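Local coordinates for protein alpha,alpha-trehalose-phosphate synthase (UDP-forming) (Burkholderia xenovorans, PDB 5HXA) that belongs to glycosyltransferase family 20 and adopts the GT-B fold, in which two Rossmann-like domains face each other across a cleft, at residues N90-P95 with S104-Q109; I164-P169 with R199-D204; Y232-Y237 with N447-W452; I267-R272 with L302-P307. All coordinates share one frame; numbering follows the deposited sequence.

How the contacts relate
Contacts 1 and 2 lie in the domain built on the mixed sheet, contact 4 lies in the parallel sheet of the other domain, and contact 3 joins the first domain to the helix at the C-terminal end. Trp-94 of contact 1 connects two neighbours: its CZ3 packs on Ile-164 CG2 of contact 2 at 3.7 Å, and its CZ2 comes within 3.1 Å of Arg-272 NH2 of contact 4, across the domain boundary. Contact 3 touches none of the others; its nearest atoms are about 7 Å from contact 2 and about 13 Å from contacts 1 and 4. The second subunit meets contacts 1 and 2. In GT-B proteins the active site lies in the cleft between the domains.

Contact 1. Residues N90-P95 with S104-Q109; sequences NATLWP and SRYDRQ
Thr-92 turns its hydroxyl alongside its own backbone N, with CG2 anti to that N (chi1 -54°), and this aims OG1 at the carbonyl of Arg-105. In Ser-104, OG lies anti to the backbone N (chi1 -175°) and reaches back to the helix, 3.2 Å from Thr-92 O, with a weak bond to Thr-96 OG1 as the alternative. Thr-92 OG1 donates to Arg-105 O at a modelled 2.5 Å, a length so short that its exact value is doubtful. It also accepts from a water, 2.8 Å away, which in turn takes the N-H of Asp-107. Arg-105 N bonds to Ala-91 O at 3.1 Å, with 164° at the hydrogen. Proline suits position 95 because, without an N-H, it leaves the Ala-91 carbonyl to the loop; Pro-95 CG rests 3.8 Å from Ser-104 CA. That backbone bond chiefly fastens the loop to a kinked helical turn, and the short hydroxyl side chains add to it. Asp-107 then takes the N-cap position of helix 108-126, with a weak capping bond from Gln-109 N. The contact thus joins helix 78-97 to helix 108-126, while Tyr-106 reaches Phe-88 of the first, Tyr-111 of the second, and Phe-413 of the second subunit.

Contact 2. Residues I164-P169 with R199-D204; sequences IPFPVP and RQSFVD
Phe-202 presents its edge to the face of Phe-166, a T-shaped pair with ring centroids 5.5 Å apart and planes at 74°; the two rings come nearest at Phe-202 CD1 and Phe-166 CZ, 3.8 Å. The anti setting of CG carries each ring to the loop-helix interface. Beside them Ser-201 OG meets the edge of the Phe-166 ring, though its contacts hold for one of two conformers and are to that extent doubtful. The hydroxyl proton may go to Phe-166 O, 2.9 Å from Ser-201 OG, but this is not settled; Pro-167 O lies 2.7 Å from the same OG. A small residue lets helix 196-208 approach this closely, and a water completes the join, donating to Pro-167 O at 2.8 Å and to Ser-201 O at 2.9 Å. In the Rossmann-like domain the loop follows strand 158-161, and Val-168 takes the N-cap position of helix 169-172. Pro-169, suited to a first helical turn where no N-H is needed, sets CG 4.1 Å from Asp-204 CB. Farther out, Phe-193 meets both phenylalanine rings, Phe-97 stacks edge-to-face on Phe-166, and Asp-198 OD1 accepts from Phe-166 N. Asp-204 forms a salt bridge with Arg-208 of the second subunit.

Contact 3. Residues Y232-Y237 with N447-W452; sequences YPIGIY and NNLSVW
The extended backbone around Gly-235 packs against the start of helix 449-461, its CA 4.3 Å from Leu-449 CA, and beyond it Ile-236 O takes the Leu-449 N-H at 2.9 Å. Glycine suits the closest point, because a CB here would run into Asn-447 O. Leu-449 lays CB over the face of the Tyr-237 ring, a CH-pi contact 4.0 Å from the centroid, and puts CD1 against Ile-234 CG1. At the ring's far end Tyr-237 OH and Ser-450 OG share a 2.7 Å hydrogen bond whose donor is open. Trp-452, its CG anti to the backbone N (chi1 173°), lays the indole against the loop: Ile-234 CA sits over the five-membered ring, 3.9 Å from its centroid, with CG1 over the same bicycle. Asn-448 caps the helix through weak bonds from Ser-450 N and Val-451 N to OD1, and its ND2 bonds to Arg-445 O. Trp-452 meets Phe-161 and Trp-136 of the first domain, consistent with the C-terminal helix of GT-B proteins, which returns to the N-terminal domain.

Contact 4. Residues I267-R272 with L302-P307; sequences IMSVDR and LVQIAP
Ile-305 O is gripped twice: by Asp-271 N at 3.1 Å, head-on to the carbonyl, and by Gln-304 NE2 at 3.0 Å, from well above the carbonyl plane. The same glutamine amide holds Ser-269 by its other end, OG donating to OE1 at 2.6 Å and tilted 34° out of the amide's carbonyl plane. Gln-304 reaches both because its chain folds at chi2 (73°), which turns the amide along the sheet between Ser-269 and Ile-305 O. The backbones form a parallel ladder of Val-303 N to Ile-267 O, Ser-269 N to Val-303 O and Ile-305 N to Ser-269 O, each 2.9 Å, between strands at 14° to each other. On the sheet face opposite to Ser-269 and Gln-304, Met-268 bends so that SD lies 3.9 Å from Val-303 CG1 and 4.0 Å from Ile-305 CD1; flexible methionine fits between branched residues that suit a strand. These neighbouring strands belong to a beta-alpha-beta crossover whose helix 279-292 covers the glutamine side through Leu-279 and Phe-283. From that helix Arg-282 bonds to Ser-269 OG and would probably polarise the hydroxyl, strengthening its donation. The amide's orientation follows from its two bonds, OE1 accepting from Ser-269 OG while NE2 donates to Ile-305 O.

Contact 1. Residues N90-P95 with S104-Q109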
loop_
_atom_site.group_PDB
_atom_site.type_symbol
_atom_site.label_atom_id
_atom_site.label_comp_id
_atom_site.label_asym_id
_atom_site.label_seq_id
_atom_site.Cartn_x
_atom_site.Cartn_y
_atom_site.Cartn_z
ATOM N N ASN A 90 11.768 -13.003 3.359
ATOM C CA ASN A 90 10.478 -13.172 4.011
ATOM C C ASN A 90 10.086 -12.025 4.934
ATOM O O ASN A 90 8.891 -11.842 5.183
ATOM C CB ASN A 90 10.464 -14.501 4.770
ATOM C CG ASN A 90 10.358 -15.675 3.819
ATOM O OD1 ASN A 90 9.907 -15.504 2.689
ATOM N ND2 ASN A 90 10.773 -16.850 4.254
ATOM N N ALA A 91 11.037 -11.239 5.434
ATOM C CA ALA A 91 10.690 -10.111 6.287
ATOM C C ALA A 91 10.712 -8.773 5.558
ATOM O O ALA A 91 10.239 -7.779 6.116
ATOM C CB ALA A 91 11.626 -10.053 7.505
ATOM N N THR A 92 11.244 -8.715 4.331
ATOM C CA THR A 92 11.224 -7.481 3.547
ATOM C C THR A 92 10.415 -7.646 2.270
ATOM O O THR A 92 9.409 -6.953 2.096
ATOM C CB THR A 92 12.646 -7.012 3.212
ATOM O OG1 THR A 92 13.412 -6.901 4.418
ATOM C CG2 THR A 92 12.613 -5.640 2.501
ATOM N N LEU A 93 10.811 -8.560 1.380
ATOM C CA LEU A 93 10.147 -8.658 0.083
ATOM C C LEU A 93 8.714 -9.162 0.222
ATOM O O LEU A 93 7.783 -8.572 -0.341
ATOM C CB LEU A 93 10.946 -9.570 -0.860
ATOM C CG LEU A 93 12.344 -9.087 -1.267
ATOM C CD1 LEU A 93 13.024 -10.092 -2.208
ATOM C CD2 LEU A 93 12.290 -7.697 -1.902
ATOM N N TRP A 94 8.517 -10.260 0.962
ATOM C CA TRP A 94 7.181 -10.850 1.052
ATOM C C TRP A 94 6.132 -9.857 1.545
ATOM O O TRP A 94 5.117 -9.677 0.849
ATOM C CB TRP A 94 7.206 -12.112 1.926
ATOM C CG TRP A 94 5.805 -12.657 2.133
ATOM C CD1 TRP A 94 4.877 -12.254 3.075
ATOM C CD2 TRP A 94 5.172 -13.671 1.360
ATOM N NE1 TRP A 94 3.713 -12.973 2.925
ATOM C CE2 TRP A 94 3.869 -13.853 1.885
ATOM C CE3 TRP A 94 5.581 -14.456 0.279
ATOM C CZ2 TRP A 94 2.979 -14.784 1.361
ATOM C CZ3 TRP A 94 4.691 -15.387 -0.242
ATOM C CH2 TRP A 94 3.406 -15.543 0.302
ATOM N N PRO A 95 6.288 -9.185 2.696
ATOM C CA PRO A 95 5.222 -8.252 3.111
ATOM C C PRO A 95 5.028 -7.089 2.150
ATOM O O PRO A 95 3.883 -6.720 1.857
ATOM C CB PRO A 95 5.678 -7.783 4.505
ATOM C CG PRO A 95 7.136 -8.068 4.560
ATOM C CD PRO A 95 7.341 -9.303 3.725
ATOM N N SER A 104 6.902 -4.657 6.843
ATOM C CA SER A 104 8.242 -4.907 6.337
ATOM C C SER A 104 9.288 -4.300 7.265
ATOM O O SER A 104 9.054 -3.290 7.927
ATOM C CB SER A 104 8.386 -4.321 4.931
ATOM O OG SER A 104 9.639 -4.631 4.333
ATOM N N ARG A 105 10.451 -4.934 7.313
ATOM C CA ARG A 105 11.597 -4.390 8.024
ATOM C C ARG A 105 12.810 -4.563 7.130
ATOM O O ARG A 105 12.982 -5.618 6.516
ATOM C CB ARG A 105 11.815 -5.097 9.373
ATOM C CG ARG A 105 10.659 -4.933 10.361
ATOM C CD ARG A 105 10.463 -3.482 10.810
ATOM N NE ARG A 105 9.405 -3.356 11.818
ATOM C CZ ARG A 105 8.111 -3.216 11.537
ATOM N NH1 ARG A 105 7.699 -3.178 10.275
ATOM N NH2 ARG A 105 7.224 -3.113 12.518
ATOM N N TYR A 106 13.642 -3.536 7.044
ATOM C CA TYR A 106 14.820 -3.587 6.192
ATOM C C TYR A 106 16.071 -3.569 7.051
ATOM O O TYR A 106 16.177 -2.781 7.996
ATOM C CB TYR A 106 14.858 -2.423 5.194
ATOM C CG TYR A 106 16.134 -2.435 4.381
ATOM C CD1 TYR A 106 16.367 -3.440 3.440
ATOM C CD2 TYR A 106 17.121 -1.480 4.585
ATOM C CE1 TYR A 106 17.541 -3.477 2.707
ATOM C CE2 TYR A 106 18.298 -1.504 3.855
ATOM C CZ TYR A 106 18.500 -2.509 2.918
ATOM O OH TYR A 106 19.666 -2.548 2.195
ATOM N N ASP A 107 17.017 -4.438 6.716
ATOM C CA ASP A 107 18.291 -4.483 7.412
ATOM C C ASP A 107 19.401 -4.695 6.392
ATOM O O ASP A 107 19.344 -5.635 5.590
ATOM C CB ASP A 107 18.306 -5.591 8.468
ATOM C CG ASP A 107 19.602 -5.618 9.257
ATOM O OD1 ASP A 107 19.737 -4.824 10.211
ATOM O OD2 ASP A 107 20.487 -6.419 8.909
ATOM N N ARG A 108 20.396 -3.810 6.418
ATOM C CA ARG A 108 21.468 -3.869 5.429
ATOM C C ARG A 108 22.203 -5.199 5.462
ATOM O O ARG A 108 22.616 -5.707 4.417
ATOM C CB ARG A 108 22.469 -2.750 5.669
ATOM C CG ARG A 108 22.035 -1.423 5.193
ATOM C CD ARG A 108 23.111 -0.429 5.569
ATOM N NE ARG A 108 22.772 0.903 5.098
ATOM C CZ ARG A 108 23.473 1.987 5.398
ATOM N NH1 ARG A 108 24.549 1.895 6.183
ATOM N NH2 ARG A 108 23.082 3.159 4.930
ATOM N N GLN A 109 22.426 -5.751 6.660
ATOM C CA GLN A 109 23.186 -6.997 6.756
ATOM C C GLN A 109 22.399 -8.154 6.169
ATOM O O GLN A 109 22.974 -9.031 5.512
ATOM C CB GLN A 109 23.563 -7.292 8.206
ATOM C CG GLN A 109 24.717 -6.453 8.720
ATOM C CD GLN A 109 24.384 -4.977 8.766
ATOM O OE1 GLN A 109 25.157 -4.144 8.288
ATOM N NE2 GLN A 109 23.223 -4.645 9.334
HETATM O O HOH W 1 16.036 -7.002 5.402
#

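Contact 2. Residues I164-P169 with R199-D204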
loop_
_atom_site.group_PDB
_atom_site.type_symbol
_atom_site.label_atom_id
_atom_site.label_comp_id
_atom_site.label_asym_id
_atom_site.label_seq_id
_atom_site.Cartn_x
_atom_site.Cartn_y
_atom_site.Cartn_z
ATOM N N ILE A 164 4.404 -14.363 -6.751
ATOM C CA ILE A 164 3.637 -13.463 -5.890
ATOM C C ILE A 164 3.434 -12.140 -6.638
ATOM O O ILE A 164 4.003 -11.968 -7.726
ATOM C CB ILE A 164 4.351 -13.294 -4.533
ATOM C CG1 ILE A 164 5.689 -12.569 -4.700
ATOM C CG2 ILE A 164 4.567 -14.668 -3.848
ATOM C CD1 ILE A 164 6.304 -12.134 -3.350
ATOM N N PRO A 165 2.623 -11.195 -6.145
ATOM C CA PRO A 165 2.441 -9.934 -6.878
ATOM C C PRO A 165 3.746 -9.161 -7.011
ATOM O O PRO A 165 4.670 -9.312 -6.212
ATOM C CB PRO A 165 1.438 -9.145 -6.012
ATOM C CG PRO A 165 0.782 -10.173 -5.118
ATOM C CD PRO A 165 1.848 -11.213 -4.885
ATOM N N PHE A 166 3.806 -8.305 -8.038
ATOM C CA PHE A 166 4.885 -7.326 -8.145
ATOM C C PHE A 166 4.304 -5.947 -7.865
ATOM O O PHE A 166 3.492 -5.453 -8.660
ATOM C CB PHE A 166 5.571 -7.354 -9.518
ATOM C CG PHE A 166 6.863 -6.568 -9.540
ATOM C CD1 PHE A 166 8.038 -7.132 -9.045
ATOM C CD2 PHE A 166 6.892 -5.245 -9.987
ATOM C CE1 PHE A 166 9.238 -6.408 -9.028
ATOM C CE2 PHE A 166 8.087 -4.512 -9.968
ATOM C CZ PHE A 166 9.266 -5.105 -9.489
ATOM N N PRO A 167 4.671 -5.296 -6.759
ATOM C CA PRO A 167 3.935 -4.106 -6.334
ATOM C C PRO A 167 4.246 -2.904 -7.214
ATOM O O PRO A 167 5.345 -2.765 -7.759
ATOM C CB PRO A 167 4.425 -3.886 -4.891
ATOM C CG PRO A 167 5.863 -4.396 -4.920
ATOM C CD PRO A 167 5.772 -5.639 -5.828
ATOM N N VAL A 168 3.259 -2.017 -7.335
ATOM C CA VAL A 168 3.377 -0.830 -8.187
ATOM C C VAL A 168 4.502 0.056 -7.656
ATOM O O VAL A 168 4.917 -0.106 -6.496
ATOM C CB VAL A 168 2.039 -0.071 -8.274
ATOM C CG1 VAL A 168 0.987 -0.917 -9.037
ATOM C CG2 VAL A 168 1.541 0.293 -6.907
ATOM N N PRO A 169 5.034 0.979 -8.469
ATOM C CA PRO A 169 6.215 1.755 -8.044
ATOM C C PRO A 169 6.079 2.480 -6.709
ATOM O O PRO A 169 7.045 2.477 -5.937
ATOM C CB PRO A 169 6.398 2.748 -9.208
ATOM C CG PRO A 169 5.949 1.954 -10.413
ATOM C CD PRO A 169 4.751 1.160 -9.909
ATOM N N ARG A 199 2.773 -7.385 -14.597
ATOM C CA ARG A 199 3.655 -7.014 -15.699
ATOM C C ARG A 199 3.688 -5.503 -15.882
ATOM O O ARG A 199 4.760 -4.909 -16.057
ATOM C CB ARG A 199 3.206 -7.688 -17.000
ATOM C CG ARG A 199 4.050 -7.261 -18.216
ATOM C CD ARG A 199 3.264 -7.311 -19.516
ATOM N NE ARG A 199 1.937 -6.727 -19.365
ATOM C CZ ARG A 199 1.674 -5.423 -19.399
ATOM N NH1 ARG A 199 2.646 -4.543 -19.587
ATOM N NH2 ARG A 199 0.431 -5.004 -19.229
ATOM N N GLN A 200 2.513 -4.868 -15.860
ATOM C CA GLN A 200 2.466 -3.423 -16.055
ATOM C C GLN A 200 3.152 -2.688 -14.909
ATOM O O GLN A 200 3.811 -1.669 -15.139
ATOM C CB GLN A 200 1.022 -2.950 -16.221
ATOM C CG GLN A 200 0.899 -1.495 -16.696
ATOM C CD GLN A 200 1.583 -1.251 -18.033
ATOM O OE1 GLN A 200 1.331 -1.956 -19.011
ATOM N NE2 GLN A 200 2.466 -0.251 -18.079
ATOM N N SER A 201 3.027 -3.199 -13.680
ATOM C CA SER A 201 3.722 -2.617 -12.538
ATOM C C SER A 201 5.232 -2.583 -12.761
ATOM O O SER A 201 5.895 -1.578 -12.475
ATOM C CB SER A 201 3.385 -3.429 -11.289
ATOM O OG SER A 201 4.247 -3.102 -10.230
ATOM N N PHE A 202 5.792 -3.692 -13.246
ATOM C CA PHE A 202 7.230 -3.772 -13.504
ATOM C C PHE A 202 7.629 -2.807 -14.611
ATOM O O PHE A 202 8.590 -2.045 -14.475
ATOM C CB PHE A 202 7.589 -5.210 -13.881
ATOM C CG PHE A 202 9.047 -5.434 -14.184
ATOM C CD1 PHE A 202 9.971 -5.591 -13.157
ATOM C CD2 PHE A 202 9.487 -5.531 -15.495
ATOM C CE1 PHE A 202 11.319 -5.824 -13.442
ATOM C CE2 PHE A 202 10.826 -5.765 -15.783
ATOM C CZ PHE A 202 11.743 -5.911 -14.759
ATOM N N VAL A 203 6.893 -2.829 -15.719
ATOM C CA VAL A 203 7.219 -1.959 -16.841
ATOM C C VAL A 203 7.027 -0.491 -16.459
ATOM O O VAL A 203 7.808 0.379 -16.874
ATOM C CB VAL A 203 6.375 -2.353 -18.065
ATOM C CG1 VAL A 203 6.539 -1.333 -19.179
ATOM C CG2 VAL A 203 6.771 -3.763 -18.545
ATOM N N ASP A 204 6.000 -0.194 -15.652
ATOM C CA ASP A 204 5.813 1.181 -15.177
ATOM C C ASP A 204 7.037 1.683 -14.420
ATOM O O ASP A 204 7.441 2.847 -14.571
ATOM C CB ASP A 204 4.587 1.279 -14.268
ATOM C CG ASP A 204 3.277 1.396 -15.040
ATOM O OD1 ASP A 204 3.306 1.596 -16.273
ATOM O OD2 ASP A 204 2.211 1.297 -14.395
HETATM O O HOH W 2 6.823 -1.353 -9.719
#

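Contact 3. Residues Y232-Y237 with N447-W452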
loop_
_atom_site.group_PDB
_atom_site.type_symbol
_atom_site.label_atom_id
_atom_site.label_comp_id
_atom_site.label_asym_id
_atom_site.label_seq_id
_atom_site.Cartn_x
_atom_site.Cartn_y
_atom_site.Cartn_z
ATOM N N TYR A 232 2.065 -14.891 -17.330
ATOM C CA TYR A 232 1.798 -16.310 -17.564
ATOM C C TYR A 232 1.088 -16.840 -16.327
ATOM O O TYR A 232 1.731 -17.379 -15.417
ATOM C CB TYR A 232 3.079 -17.102 -17.829
ATOM C CG TYR A 232 4.048 -16.508 -18.835
ATOM C CD1 TYR A 232 4.873 -15.437 -18.496
ATOM C CD2 TYR A 232 4.179 -17.056 -20.114
ATOM C CE1 TYR A 232 5.779 -14.901 -19.415
ATOM C CE2 TYR A 232 5.092 -16.539 -21.034
ATOM C CZ TYR A 232 5.891 -15.463 -20.675
ATOM O OH TYR A 232 6.798 -14.952 -21.584
ATOM N N PRO A 233 -0.235 -16.702 -16.254
ATOM C CA PRO A 233 -0.945 -17.100 -15.027
ATOM C C PRO A 233 -0.868 -18.606 -14.830
ATOM O O PRO A 233 -1.172 -19.383 -15.738
ATOM C CB PRO A 233 -2.386 -16.621 -15.268
ATOM C CG PRO A 233 -2.520 -16.545 -16.760
ATOM C CD PRO A 233 -1.147 -16.163 -17.280
ATOM N N ILE A 234 -0.448 -19.019 -13.632
ATOM C CA ILE A 234 -0.251 -20.440 -13.385
ATOM C C ILE A 234 -1.608 -21.131 -13.293
ATOM O O ILE A 234 -2.574 -20.595 -12.728
ATOM C CB ILE A 234 0.614 -20.664 -12.127
ATOM C CG1 ILE A 234 1.050 -22.128 -12.028
ATOM C CG2 ILE A 234 -0.123 -20.283 -10.855
ATOM C CD1 ILE A 234 2.102 -22.373 -10.947
ATOM N N GLY A 235 -1.704 -22.313 -13.901
ATOM C CA GLY A 235 -2.934 -23.063 -13.936
ATOM C C GLY A 235 -2.866 -24.337 -13.114
ATOM O O GLY A 235 -1.949 -24.558 -12.319
ATOM N N ILE A 236 -3.878 -25.179 -13.311
ATOM C CA ILE A 236 -3.979 -26.483 -12.677
ATOM C C ILE A 236 -4.268 -27.512 -13.764
ATOM O O ILE A 236 -4.345 -27.180 -14.941
ATOM C CB ILE A 236 -5.075 -26.525 -11.590
ATOM C CG1 ILE A 236 -6.454 -26.287 -12.210
ATOM C CG2 ILE A 236 -4.789 -25.502 -10.491
ATOM C CD1 ILE A 236 -7.608 -26.592 -11.256
ATOM N N TYR A 237 -4.430 -28.772 -13.351
ATOM C CA TYR A 237 -4.978 -29.821 -14.205
ATOM C C TYR A 237 -6.391 -30.112 -13.719
ATOM O O TYR A 237 -6.587 -30.980 -12.857
ATOM C CB TYR A 237 -4.113 -31.083 -14.164
ATOM C CG TYR A 237 -2.757 -30.906 -14.822
ATOM C CD1 TYR A 237 -2.656 -30.629 -16.180
ATOM C CD2 TYR A 237 -1.581 -31.013 -14.084
ATOM C CE1 TYR A 237 -1.417 -30.466 -16.793
ATOM C CE2 TYR A 237 -0.333 -30.854 -14.689
ATOM C CZ TYR A 237 -0.261 -30.578 -16.042
ATOM O OH TYR A 237 0.964 -30.416 -16.647
ATOM N N ASN A 447 -6.441 -23.071 -20.333
ATOM C CA ASN A 447 -5.180 -22.532 -19.841
ATOM C C ASN A 447 -4.679 -23.359 -18.666
ATOM O O ASN A 447 -4.447 -22.834 -17.576
ATOM C CB ASN A 447 -5.354 -21.055 -19.480
ATOM C CG ASN A 447 -5.917 -20.260 -20.650
ATOM O OD1 ASN A 447 -7.068 -19.813 -20.626
ATOM N ND2 ASN A 447 -5.124 -20.138 -21.711
ATOM N N ASN A 448 -4.494 -24.656 -18.895
ATOM C CA ASN A 448 -4.092 -25.562 -17.834
ATOM C C ASN A 448 -2.591 -25.429 -17.571
ATOM O O ASN A 448 -1.868 -24.702 -18.261
ATOM C CB ASN A 448 -4.483 -27.001 -18.186
ATOM C CG ASN A 448 -3.738 -27.540 -19.408
ATOM O OD1 ASN A 448 -2.520 -27.679 -19.395
ATOM N ND2 ASN A 448 -4.482 -27.868 -20.457
ATOM N N LEU A 449 -2.116 -26.167 -16.565
ATOM C CA LEU A 449 -0.733 -26.034 -16.120
ATOM C C LEU A 449 0.271 -26.344 -17.231
ATOM O O LEU A 449 1.350 -25.738 -17.273
ATOM C CB LEU A 449 -0.498 -26.943 -14.915
ATOM C CG LEU A 449 0.837 -26.825 -14.189
ATOM C CD1 LEU A 449 1.094 -25.386 -13.776
ATOM C CD2 LEU A 449 0.822 -27.756 -12.981
ATOM N N SER A 450 -0.051 -27.279 -18.137
ATOM C CA SER A 450 0.869 -27.565 -19.239
ATOM C C SER A 450 1.014 -26.363 -20.159
ATOM O O SER A 450 2.113 -26.080 -20.650
ATOM C CB SER A 450 0.403 -28.779 -20.045
ATOM O OG SER A 450 0.622 -29.970 -19.318
ATOM N N VAL A 451 -0.090 -25.650 -20.413
ATOM C CA VAL A 451 -0.029 -24.452 -21.247
ATOM C C VAL A 451 0.875 -23.411 -20.605
ATOM O O VAL A 451 1.711 -22.794 -21.272
ATOM C CB VAL A 451 -1.446 -23.898 -21.503
ATOM C CG1 VAL A 451 -1.374 -22.533 -22.199
ATOM C CG2 VAL A 451 -2.250 -24.874 -22.342
ATOM N N TRP A 452 0.740 -23.220 -19.294
ATOM C CA TRP A 452 1.608 -22.301 -18.566
ATOM C C TRP A 452 3.079 -22.633 -18.790
ATOM O O TRP A 452 3.877 -21.774 -19.185
ATOM C CB TRP A 452 1.266 -22.360 -17.079
ATOM C CG TRP A 452 2.201 -21.592 -16.194
ATOM C CD1 TRP A 452 2.203 -20.247 -15.990
ATOM C CD2 TRP A 452 3.259 -22.125 -15.382
ATOM N NE1 TRP A 452 3.195 -19.903 -15.106
ATOM C CE2 TRP A 452 3.861 -21.035 -14.715
ATOM C CE3 TRP A 452 3.759 -23.412 -15.156
ATOM C CZ2 TRP A 452 4.937 -21.193 -13.835
ATOM C CZ3 TRP A 452 4.821 -23.572 -14.270
ATOM C CH2 TRP A 452 5.399 -22.463 -13.622
HETATM O O HOH W 3 -3.782 -20.332 -16.389
HETATM O O HOH W 4 -6.030 -24.122 -15.040
#

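Contact 4. Residues I267-R272 with L302-P307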
loop_
_atom_site.group_PDB
_atom_site.type_symbol
_atom_site.label_atom_id
_atom_site.label_comp_id
_atom_site.label_asym_id
_atom_site.label_seq_id
_atom_site.Cartn_x
_atom_site.Cartn_y
_atom_site.Cartn_z
ATOM N N ILE A 267 -19.417 -24.131 4.331
ATOM C CA ILE A 267 -18.539 -23.149 3.697
ATOM C C ILE A 267 -17.109 -23.540 4.031
ATOM O O ILE A 267 -16.755 -23.663 5.204
ATOM C CB ILE A 267 -18.825 -21.721 4.181
ATOM C CG1 ILE A 267 -20.297 -21.351 3.982
ATOM C CG2 ILE A 267 -17.920 -20.726 3.433
ATOM C CD1 ILE A 267 -20.682 -20.032 4.678
ATOM N N MET A 268 -16.285 -23.747 3.013
ATOM C CA MET A 268 -14.933 -24.242 3.212
ATOM C C MET A 268 -13.930 -23.152 2.856
ATOM O O MET A 268 -14.014 -22.540 1.786
ATOM C CB MET A 268 -14.697 -25.499 2.372
ATOM C CG MET A 268 -13.277 -25.989 2.392
ATOM S SD MET A 268 -12.883 -26.648 4.022
ATOM C CE MET A 268 -13.892 -28.128 4.026
ATOM N N SER A 269 -12.969 -22.934 3.749
ATOM C CA SER A 269 -11.941 -21.917 3.586
ATOM C C SER A 269 -10.614 -22.546 3.979
ATOM O O SER A 269 -10.492 -23.108 5.075
ATOM C CB SER A 269 -12.287 -20.690 4.451
ATOM O OG SER A 269 -11.247 -19.739 4.472
ATOM N N VAL A 270 -9.636 -22.522 3.074
ATOM C CA VAL A 270 -8.342 -23.163 3.309
ATOM C C VAL A 270 -7.257 -22.166 2.918
ATOM O O VAL A 270 -7.223 -21.708 1.772
ATOM C CB VAL A 270 -8.189 -24.470 2.503
ATOM C CG1 VAL A 270 -6.829 -25.124 2.778
ATOM C CG2 VAL A 270 -9.333 -25.446 2.798
ATOM N N ASP A 271 -6.382 -21.814 3.860
ATOM C CA ASP A 271 -5.256 -20.991 3.471
ATOM C C ASP A 271 -4.201 -21.021 4.559
ATOM O O ASP A 271 -4.446 -21.345 5.722
ATOM C CB ASP A 271 -5.672 -19.543 3.137
ATOM C CG ASP A 271 -5.521 -19.212 1.638
ATOM O OD1 ASP A 271 -4.499 -19.599 1.031
ATOM O OD2 ASP A 271 -6.426 -18.572 1.055
ATOM N N ARG A 272 -2.983 -20.754 4.110
ATOM C CA ARG A 272 -1.889 -20.591 5.047
ATOM C C ARG A 272 -2.210 -19.407 5.952
ATOM O O ARG A 272 -2.966 -18.503 5.581
ATOM C CB ARG A 272 -0.582 -20.363 4.291
ATOM C CG ARG A 272 0.628 -21.045 4.902
ATOM C CD ARG A 272 1.828 -20.863 3.994
ATOM N NE ARG A 272 1.668 -19.661 3.182
ATOM C CZ ARG A 272 2.186 -18.474 3.480
ATOM N NH1 ARG A 272 2.923 -18.315 4.573
ATOM N NH2 ARG A 272 1.965 -17.445 2.677
ATOM N N LEU A 302 -18.877 -22.762 8.998
ATOM C CA LEU A 302 -17.648 -22.374 8.328
ATOM C C LEU A 302 -16.521 -23.258 8.840
ATOM O O LEU A 302 -16.212 -23.242 10.035
ATOM C CB LEU A 302 -17.331 -20.904 8.588
ATOM C CG LEU A 302 -15.956 -20.425 8.136
ATOM C CD1 LEU A 302 -15.822 -20.523 6.596
ATOM C CD2 LEU A 302 -15.742 -18.996 8.628
ATOM N N VAL A 303 -15.894 -24.014 7.944
ATOM C CA VAL A 303 -14.672 -24.728 8.286
ATOM C C VAL A 303 -13.505 -23.911 7.749
ATOM O O VAL A 303 -13.470 -23.576 6.559
ATOM C CB VAL A 303 -14.666 -26.159 7.726
ATOM C CG1 VAL A 303 -13.277 -26.769 7.869
ATOM C CG2 VAL A 303 -15.683 -27.024 8.480
ATOM N N GLN A 304 -12.575 -23.553 8.631
ATOM C CA GLN A 304 -11.334 -22.886 8.248
ATOM C C GLN A 304 -10.193 -23.834 8.554
ATOM O O GLN A 304 -9.924 -24.130 9.723
ATOM C CB GLN A 304 -11.126 -21.572 9.002
ATOM C CG GLN A 304 -9.730 -20.977 8.738
ATOM C CD GLN A 304 -9.639 -20.393 7.326
ATOM O OE1 GLN A 304 -10.444 -19.541 6.953
ATOM N NE2 GLN A 304 -8.683 -20.872 6.533
ATOM N N ILE A 305 -9.520 -24.301 7.511
ATOM C CA ILE A 305 -8.285 -25.057 7.644
ATOM C C ILE A 305 -7.136 -24.085 7.430
ATOM O O ILE A 305 -7.070 -23.409 6.396
ATOM C CB ILE A 305 -8.241 -26.220 6.640
ATOM C CG1 ILE A 305 -9.358 -27.221 6.980
ATOM C CG2 ILE A 305 -6.876 -26.883 6.656
ATOM C CD1 ILE A 305 -9.677 -28.179 5.854
ATOM N N ALA A 306 -6.233 -23.994 8.407
ATOM C CA ALA A 306 -5.126 -23.041 8.345
ATOM C C ALA A 306 -3.870 -23.760 8.797
ATOM O O ALA A 306 -3.543 -23.785 9.990
ATOM C CB ALA A 306 -5.401 -21.800 9.200
ATOM N N PRO A 307 -3.143 -24.368 7.866
ATOM C CA PRO A 307 -1.995 -25.201 8.230
ATOM C C PRO A 307 -0.947 -24.399 8.980
ATOM O O PRO A 307 -0.865 -23.169 8.829
ATOM C CB PRO A 307 -1.463 -25.683 6.870
ATOM C CG PRO A 307 -2.628 -25.576 5.955
ATOM C CD PRO A 307 -3.398 -24.379 6.419
#